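PDB 1LQS: viral interleukin-10 homolog from Human herpesvirus 5, which acts as a secreted mimic of the host cytokine, binding the human interleukin-10 receptor and triggering immunosuppressive signalling that the virus exploits. Local coordinates for residues S94-S97 with T98-I102. Residues are numbered along the deposited sequence; the frame is centred on the assembly and turned at random.
Sequences SMRS and TLESI
With CG anti to the backbone N (chi1 -174°) and its chain extended from CG to NE, Arg96 runs straight out from the backbone, while Glu100, one turn further along the same alpha-helix, bends back at chi2 (59°); the two side chains therefore lie alongside each other, pointing the same way. This is an i to i+4 salt bridge on helix 89-106, one of the helices of the four-helix-cytokine fold of the IL-10 family. NH1 of Arg96 stands 2.8 Å from OE1 of Glu100, with the guanidinium and carboxylate planes 26° apart. The N-H points poorly at the oxygen, so the hydrogen bond is weak, and the position of OE1 is itself uncertain. A long positive arginine and a negative glutamate one turn on can meet on this partly exposed flank, where the Arg96 side chain also touches Phe78 and that of Glu100 touches Leu74, both of helix 62-84.

The main chain joins these turns by i+4 hydrogen bonds, among them Leu99 N to Met95 O at 2.7 Å and Ser101 N to Ser97 O at 2.9 Å. Met95 and Leu99 occupy a buried face, where apolar side chains fit: they pack on Leu142 and Leu145 of the second subunit, and Ile102 continues the row on Leu149 of that subunit. Ser101 is small and polar, and its OG accepts a hydrogen bond from NH2 of Arg27 on helix 25-42. At Thr98, a water 2.7 Å from Thr98 OG1 also makes a weak hydrogen bond to Ser94 O, the carbonyl oxygen already accepting from Thr98 N.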
loop_
_atom_site.group_PDB
_atom_site.type_symbol
_atom_site.label_atom_id
_atom_site.label_comp_id
_atom_site.label_asym_id
_atom_site.label_seq_id
_atom_site.Cartn_x
_atom_site.Cartn_y
_atom_site.Cartn_z
ATOM N N SER C 94 19.681 -19.564 21.632
ATOM C CA SER C 94 18.505 -19.084 22.345
ATOM C C SER C 94 17.738 -18.077 21.488
ATOM O O SER C 94 16.516 -18.146 21.365
ATOM C CB SER C 94 18.945 -18.430 23.657
ATOM O OG SER C 94 17.887 -17.711 24.261
ATOM N N MET C 95 18.473 -17.143 20.899
ATOM C CA MET C 95 17.871 -16.125 20.071
ATOM C C MET C 95 17.277 -16.723 18.802
ATOM O O MET C 95 16.126 -16.425 18.465
ATOM C CB MET C 95 18.897 -15.023 19.729
ATOM C CG MET C 95 19.271 -14.121 20.929
ATOM S SD MET C 95 20.325 -12.654 20.604
ATOM C CE MET C 95 21.897 -13.453 20.211
ATOM N N ARG C 96 18.039 -17.572 18.106
ATOM C CA ARG C 96 17.545 -18.179 16.869
ATOM C C ARG C 96 16.239 -18.891 17.175
ATOM O O ARG C 96 15.258 -18.775 16.438
ATOM C CB ARG C 96 18.548 -19.189 16.300
ATOM C CG ARG C 96 18.140 -19.744 14.921
ATOM C CD ARG C 96 18.893 -21.019 14.572
ATOM N NE ARG C 96 18.585 -21.556 13.237
ATOM C CZ ARG C 96 17.394 -22.006 12.836
ATOM N NH1 ARG C 96 16.349 -21.996 13.655
ATOM N NH2 ARG C 96 17.249 -22.487 11.607
ATOM N N SER C 97 16.256 -19.617 18.287
ATOM C CA SER C 97 15.120 -20.388 18.784
ATOM C C SER C 97 13.878 -19.513 18.967
ATOM O O SER C 97 12.792 -19.840 18.483
ATOM C CB SER C 97 15.512 -21.020 20.117
ATOM O OG SER C 97 14.585 -21.991 20.550
ATOM N N THR C 98 14.048 -18.402 19.682
ATOM C CA THR C 98 12.954 -17.475 19.931
ATOM C C THR C 98 12.522 -16.794 18.628
ATOM O O THR C 98 11.335 -16.560 18.396
ATOM C CB THR C 98 13.363 -16.391 20.964
ATOM O OG1 THR C 98 13.501 -16.989 22.257
ATOM C CG2 THR C 98 12.324 -15.278 21.032
ATOM N N LEU C 99 13.486 -16.480 17.777
ATOM C CA LEU C 99 13.155 -15.825 16.531
ATOM C C LEU C 99 12.367 -16.818 15.712
ATOM O O LEU C 99 11.419 -16.456 15.013
ATOM C CB LEU C 99 14.427 -15.403 15.803
ATOM C CG LEU C 99 14.277 -14.448 14.616
ATOM C CD1 LEU C 99 13.304 -13.316 14.946
ATOM C CD2 LEU C 99 15.653 -13.910 14.267
ATOM N N GLU C 100 12.751 -18.084 15.827
ATOM C CA GLU C 100 12.074 -19.154 15.110
ATOM C C GLU C 100 10.618 -19.181 15.605
ATOM O O GLU C 100 9.675 -19.214 14.815
ATOM C CB GLU C 100 12.787 -20.480 15.398
ATOM C CG GLU C 100 12.499 -21.614 14.419
ATOM C CD GLU C 100 12.882 -21.279 12.980
ATOM O OE1 GLU C 100 14.023 -20.819 12.746
ATOM O OE2 GLU C 100 12.049 -21.487 12.074
ATOM N N SER C 101 10.445 -19.135 16.923
ATOM C CA SER C 101 9.122 -19.151 17.527
ATOM C C SER C 101 8.253 -18.056 16.922
ATOM O O SER C 101 7.093 -18.292 16.570
ATOM C CB SER C 101 9.237 -18.951 19.038
ATOM O OG SER C 101 7.971 -19.026 19.664
ATOM N N ILE C 102 8.820 -16.858 16.803
ATOM C CA ILE C 102 8.099 -15.731 16.222
ATOM C C ILE C 102 7.717 -15.982 14.749
ATOM O O ILE C 102 6.577 -15.736 14.354
ATOM C CB ILE C 102 8.934 -14.428 16.314
ATOM C CG1 ILE C 102 9.205 -14.100 17.781
ATOM C CG2 ILE C 102 8.189 -13.277 15.660
ATOM C CD1 ILE C 102 9.903 -12.788 17.991
HETATM O O HOH W 1 14.102 -19.436 23.323
#